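Local coordinates for phosphodiesterase (Salpingoeca rosetta, PDB 7D7P), which is a phosphodiesterase of the HD clan, with an all-helical fold that carries a zinc and a magnesium ion, at residues V113-T118 and I141-H146; I211-N216 and V251-L256. One frame throughout, in Å; residues are numbered along the deposited sequence.

Contact 1. Residues V113-T118 and I141-H146. With ZN (zinc ion), chain G.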
loop_
_atom_site.group_PDB
_atom_site.type_symbol
_atom_site.label_atom_id
_atom_site.label_comp_id
_atom_site.label_asym_id
_atom_site.label_seq_id
_atom_site.Cartn_x
_atom_site.Cartn_y
_atom_site.Cartn_z
ATOM N N VAL A 113 22.905 -4.970 -19.231
ATOM C CA VAL A 113 22.916 -3.724 -19.994
ATOM C C VAL A 113 21.838 -2.776 -19.485
ATOM O O VAL A 113 22.040 -1.556 -19.429
ATOM C CB VAL A 113 22.754 -4.017 -21.497
ATOM C CG1 VAL A 113 22.752 -2.720 -22.302
ATOM C CG2 VAL A 113 23.858 -4.946 -21.974
ATOM N N MET A 114 20.679 -3.322 -19.102
ATOM C CA MET A 114 19.619 -2.504 -18.519
ATOM C C MET A 114 20.090 -1.806 -17.248
ATOM O O MET A 114 19.773 -0.633 -17.020
ATOM C CB MET A 114 18.393 -3.370 -18.220
ATOM C CG MET A 114 17.565 -3.726 -19.442
ATOM S SD MET A 114 16.570 -2.336 -20.003
ATOM C CE MET A 114 15.085 -2.542 -19.016
ATOM N N VAL A 115 20.840 -2.513 -16.402
ATOM C CA VAL A 115 21.312 -1.910 -15.162
ATOM C C VAL A 115 22.425 -0.909 -15.447
ATOM O O VAL A 115 22.526 0.134 -14.787
ATOM C CB VAL A 115 21.755 -3.006 -14.175
ATOM C CG1 VAL A 115 22.381 -2.399 -12.924
ATOM C CG2 VAL A 115 20.565 -3.871 -13.803
ATOM N N LEU A 116 23.270 -1.198 -16.439
ATOM C CA LEU A 116 24.291 -0.236 -16.839
ATOM C C LEU A 116 23.656 1.049 -17.358
ATOM O O LEU A 116 24.037 2.152 -16.953
ATOM C CB LEU A 116 25.213 -0.843 -17.898
ATOM C CG LEU A 116 26.104 0.184 -18.607
ATOM C CD1 LEU A 116 27.124 0.771 -17.643
ATOM C CD2 LEU A 116 26.797 -0.415 -19.822
ATOM N N HIS A 117 22.675 0.921 -18.256
ATOM C CA HIS A 117 22.052 2.104 -18.840
ATOM C C HIS A 117 21.266 2.893 -17.800
ATOM O O HIS A 117 21.297 4.129 -17.797
ATOM C CB HIS A 117 21.148 1.701 -20.004
ATOM C CG HIS A 117 20.560 2.864 -20.739
ATOM N ND1 HIS A 117 19.353 3.431 -20.392
ATOM C CD2 HIS A 117 21.017 3.570 -21.801
ATOM C CE1 HIS A 117 19.091 4.437 -21.209
ATOM N NE2 HIS A 117 20.085 4.542 -22.073
ATOM N N THR A 118 20.551 2.197 -16.913
ATOM C CA THR A 118 19.792 2.885 -15.873
ATOM C C THR A 118 20.720 3.570 -14.877
ATOM O O THR A 118 20.402 4.652 -14.369
ATOM C CB THR A 118 18.866 1.896 -15.163
ATOM O OG1 THR A 118 18.075 1.202 -16.138
ATOM C CG2 THR A 118 17.945 2.617 -14.183
ATOM N N ILE A 141 31.474 -0.331 -14.470
ATOM C CA ILE A 141 31.940 -1.715 -14.418
ATOM C C ILE A 141 31.070 -2.538 -13.476
ATOM O O ILE A 141 30.683 -3.668 -13.797
ATOM C CB ILE A 141 33.423 -1.762 -14.005
ATOM C CG1 ILE A 141 34.295 -1.064 -15.052
ATOM C CG2 ILE A 141 33.878 -3.201 -13.792
ATOM C CD1 ILE A 141 35.740 -0.883 -14.623
ATOM N N ALA A 142 30.745 -1.985 -12.304
ATOM C CA ALA A 142 29.950 -2.726 -11.330
ATOM C C ALA A 142 28.564 -3.053 -11.873
ATOM O O ALA A 142 28.059 -4.164 -11.671
ATOM C CB ALA A 142 29.837 -1.929 -10.031
ATOM N N ALA A 143 27.933 -2.097 -12.562
ATOM C CA ALA A 143 26.580 -2.317 -13.070
ATOM C C ALA A 143 26.548 -3.440 -14.099
ATOM O O ALA A 143 25.640 -4.281 -14.086
ATOM C CB ALA A 143 26.028 -1.025 -13.673
ATOM N N LEU A 144 27.531 -3.472 -14.998
ATOM C CA LEU A 144 27.554 -4.504 -16.029
ATOM C C LEU A 144 27.956 -5.862 -15.466
ATOM O O LEU A 144 27.571 -6.899 -16.018
ATOM C CB LEU A 144 28.508 -4.093 -17.148
ATOM C CG LEU A 144 28.180 -4.491 -18.584
ATOM C CD1 LEU A 144 26.709 -4.291 -18.909
ATOM C CD2 LEU A 144 29.044 -3.671 -19.518
ATOM N N SER A 145 28.710 -5.875 -14.369
ATOM C CA SER A 145 29.254 -7.095 -13.789
ATOM C C SER A 145 28.439 -7.621 -12.614
ATOM O O SER A 145 28.805 -8.651 -12.041
ATOM C CB SER A 145 30.695 -6.847 -13.322
ATOM O OG SER A 145 31.514 -6.377 -14.378
ATOM N N HIS A 146 27.345 -6.950 -12.248
ATOM C CA HIS A 146 26.730 -7.187 -10.944
ATOM C C HIS A 146 26.034 -8.539 -10.833
ATOM O O HIS A 146 25.753 -8.975 -9.713
ATOM C CB HIS A 146 25.737 -6.071 -10.621
ATOM C CG HIS A 146 24.390 -6.269 -11.239
ATOM N ND1 HIS A 146 24.128 -5.980 -12.560
ATOM C CD2 HIS A 146 23.231 -6.738 -10.719
ATOM C CE1 HIS A 146 22.864 -6.256 -12.826
ATOM N NE2 HIS A 146 22.298 -6.716 -11.726
HETATM ZN ZN ZN G . 20.468 -7.773 -11.120
HETATM O O HOH W 1 21.181 -8.233 -8.778
HETATM O O HOH W 2 18.492 -8.890 -10.414
#

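Contact 2. Residues I211-N216 and V251-L256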
loop_
_atom_site.group_PDB
_atom_site.type_symbol
_atom_site.label_atom_id
_atom_site.label_comp_id
_atom_site.label_asym_id
_atom_site.label_seq_id
_atom_site.Cartn_x
_atom_site.Cartn_y
_atom_site.Cartn_z
ATOM N N ILE A 211 33.091 -3.503 -5.057
ATOM C CA ILE A 211 32.749 -4.532 -4.078
ATOM C C ILE A 211 31.521 -4.117 -3.276
ATOM O O ILE A 211 30.546 -4.873 -3.162
ATOM C CB ILE A 211 33.949 -4.824 -3.159
ATOM C CG1 ILE A 211 35.051 -5.562 -3.925
ATOM C CG2 ILE A 211 33.504 -5.633 -1.939
ATOM C CD1 ILE A 211 36.373 -5.640 -3.172
ATOM N N ASN A 212 31.545 -2.903 -2.717
ATOM C CA ASN A 212 30.454 -2.465 -1.853
ATOM C C ASN A 212 29.143 -2.353 -2.621
ATOM O O ASN A 212 28.081 -2.708 -2.099
ATOM C CB ASN A 212 30.801 -1.127 -1.197
ATOM C CG ASN A 212 29.743 -0.672 -0.206
ATOM O OD1 ASN A 212 28.874 0.138 -0.532
ATOM N ND2 ASN A 212 29.811 -1.195 1.014
ATOM N N CYS A 213 29.192 -1.869 -3.862
ATOM C CA CYS A 213 27.955 -1.672 -4.609
ATOM C C CYS A 213 27.357 -2.999 -5.059
ATOM O O CYS A 213 26.137 -3.183 -4.990
ATOM C CB CYS A 213 28.197 -0.739 -5.797
ATOM S SG CYS A 213 28.396 1.001 -5.308
ATOM N N ILE A 214 28.195 -3.942 -5.505
ATOM C CA ILE A 214 27.673 -5.243 -5.918
ATOM C C ILE A 214 27.138 -6.017 -4.717
ATOM O O ILE A 214 26.071 -6.641 -4.790
ATOM C CB ILE A 214 28.750 -6.042 -6.676
ATOM C CG1 ILE A 214 28.998 -5.425 -8.054
ATOM C CG2 ILE A 214 28.335 -7.504 -6.821
ATOM C CD1 ILE A 214 30.097 -6.111 -8.848
ATOM N N LEU A 215 27.862 -5.990 -3.594
ATOM C CA LEU A 215 27.388 -6.682 -2.399
ATOM C C LEU A 215 26.088 -6.082 -1.882
ATOM O O LEU A 215 25.279 -6.788 -1.267
ATOM C CB LEU A 215 28.456 -6.648 -1.305
ATOM C CG LEU A 215 29.657 -7.583 -1.466
ATOM C CD1 LEU A 215 30.626 -7.410 -0.308
ATOM C CD2 LEU A 215 29.208 -9.035 -1.576
ATOM N N ASN A 216 25.865 -4.791 -2.120
ATOM C CA ASN A 216 24.624 -4.153 -1.701
ATOM C C ASN A 216 23.474 -4.383 -2.675
ATOM O O ASN A 216 22.366 -3.896 -2.421
ATOM C CB ASN A 216 24.845 -2.654 -1.490
ATOM C CG ASN A 216 25.219 -2.322 -0.056
ATOM O OD1 ASN A 216 24.376 -2.360 0.840
ATOM N ND2 ASN A 216 26.491 -2.010 0.168
ATOM N N VAL A 251 25.558 6.402 -1.068
ATOM C CA VAL A 251 24.660 6.889 -2.112
ATOM C C VAL A 251 24.862 6.105 -3.404
ATOM O O VAL A 251 23.895 5.749 -4.087
ATOM C CB VAL A 251 24.866 8.400 -2.322
ATOM C CG1 VAL A 251 24.165 8.871 -3.590
ATOM C CG2 VAL A 251 24.368 9.172 -1.109
ATOM N N LEU A 252 26.119 5.825 -3.760
ATOM C CA LEU A 252 26.383 5.014 -4.947
ATOM C C LEU A 252 25.772 3.625 -4.810
ATOM O O LEU A 252 25.190 3.098 -5.766
ATOM C CB LEU A 252 27.889 4.915 -5.195
ATOM C CG LEU A 252 28.646 6.233 -5.376
ATOM C CD1 LEU A 252 30.121 5.972 -5.634
ATOM C CD2 LEU A 252 28.037 7.055 -6.500
ATOM N N ALA A 253 25.896 3.016 -3.628
ATOM C CA ALA A 253 25.263 1.724 -3.393
ATOM C C ALA A 253 23.746 1.830 -3.492
ATOM O O ALA A 253 23.086 0.923 -4.011
ATOM C CB ALA A 253 25.677 1.181 -2.025
ATOM N N VAL A 254 23.178 2.930 -2.995
ATOM C CA VAL A 254 21.737 3.134 -3.090
ATOM C C VAL A 254 21.310 3.261 -4.549
ATOM O O VAL A 254 20.277 2.716 -4.958
ATOM C CB VAL A 254 21.324 4.367 -2.261
ATOM C CG1 VAL A 254 19.947 4.869 -2.674
ATOM C CG2 VAL A 254 21.355 4.041 -0.772
ATOM N N LEU A 255 22.107 3.960 -5.362
ATOM C CA LEU A 255 21.723 4.193 -6.751
ATOM C C LEU A 255 21.841 2.926 -7.592
ATOM O O LEU A 255 20.994 2.676 -8.459
ATOM C CB LEU A 255 22.569 5.318 -7.349
ATOM C CG LEU A 255 22.265 6.726 -6.827
ATOM C CD1 LEU A 255 23.211 7.747 -7.440
ATOM C CD2 LEU A 255 20.813 7.099 -7.104
ATOM N N LEU A 256 22.883 2.119 -7.367
ATOM C CA LEU A 256 23.007 0.876 -8.127
ATOM C C LEU A 256 21.888 -0.096 -7.774
ATOM O O LEU A 256 21.372 -0.801 -8.650
ATOM C CB LEU A 256 24.369 0.224 -7.888
ATOM C CG LEU A 256 24.559 -1.073 -8.690
ATOM C CD1 LEU A 256 24.541 -0.784 -10.186
ATOM C CD2 LEU A 256 25.831 -1.822 -8.301
HETATM O O HOH W 3 23.752 -1.839 -4.454
#

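Contact 1. Residues V113-T118 and I141-H146
The imidazole of His146 meets Val115 obliquely, the two side chains coming from opposite directions, with Val115 CG2 3.5 Å from CE1 of the ring. Water 1 sits in the plane of the same ring, at its edge, and NE2 binds the zinc at 2.2 Å. This is the metal centre of the HD-clan phosphodiesterase fold: His111, Asp147 and Asp260 complete the protein ligands of the zinc, and waters 1 and 2 bind it as well. A magnesium ion also lies near the His146 side chain. The other ring nitrogen, ND1, gives its N-H to Ala143 O at 2.7 Å with an angle of 153° at the hydrogen, the oxygen standing a little out of the ring plane. Metal on one nitrogen and carbonyl on the other together fix the rotation of the ring; the bond probably also makes the imidazole a somewhat stronger donor to the zinc. The ring gets there with CG set over the backbone, flanked by N and C (chi1 83°), which turns it back toward the carbonyl of Ala143.

Away from the metal the two helices run nearly antiparallel, their segment axes 7.6 Å apart at an angle of 155°. Ala143 is consistent with so close an approach: its small CB sits against the backbone of the other helix, 3.7 Å from Leu116 CA. Leu144 then fills the flank, where Trp93 and Leu94 of helix 87-99 also touch it. Its CD1 branch reaches across to Leu116 CB at 3.9 Å and also touches the backbone N of Val113, while its CD2 methyl meets Leu116 CD2 at 4.0 Å.

Contact 2. Residues I211-N216 and V251-L256
Cys213 reaches across to helix 245-260, and its side chain can be followed outward from the backbone. CB comes first, touching the CD2 methyl of Leu256 at 3.6 Å; that same methyl also lies against Cys213 O. The thiol is next: with SG anti to the carbonyl carbon (chi1 -74°), it rests on the backbone of the facing helix, 3.6 Å from Ala253 N, and on Leu252 CB at 3.9 Å.

Here, in the all-helical phosphodiesterase fold, the C-terminal end of helix 200-215 packs against the middle of helix 245-260 at 39° between their segment axes, Met139 of helix 133-145 adding a third wall against Cys213, Leu252 and Leu256. Water 3 bridges the backbones, donating to Cys213 O at 2.8 Å and to Ala253 O at 2.9 Å.

The methyl of Ala253 points toward helix 200-215 and is met by two asparagines: OD1 of Asn212 comes to 3.7 Å, and the amide of Asn216 lies alongside. Asn216 closes its helix end by folding back, ND2 donating to Asn212 O from above the carbonyl plane, on the opposite face from Asn216 N. Its OD1 accepts from Lys225 NZ.

Overall arrangement
From the N terminus, four helices pass before helix 109-126 opens contact 1, which closes a short, mostly helical excursion when helix 133-145 returns along it. The chain then runs through helices 155-161, 164-169 and 174-187 before helix 200-215 opens contact 2, which helix 245-260 closes. The two loops follow in series, neither nesting nor crossing, yet in space their centres are 12 Å apart and they touch. Leu256 joins them: its CD1 packs 3.8 Å from both Val115 CG1 and Ala143 CB, while Ile214 lies against Ala142 and His146. Four helices thus share one buried core beside the zinc, with helix 245-260 also supplying the metal ligand Asp260.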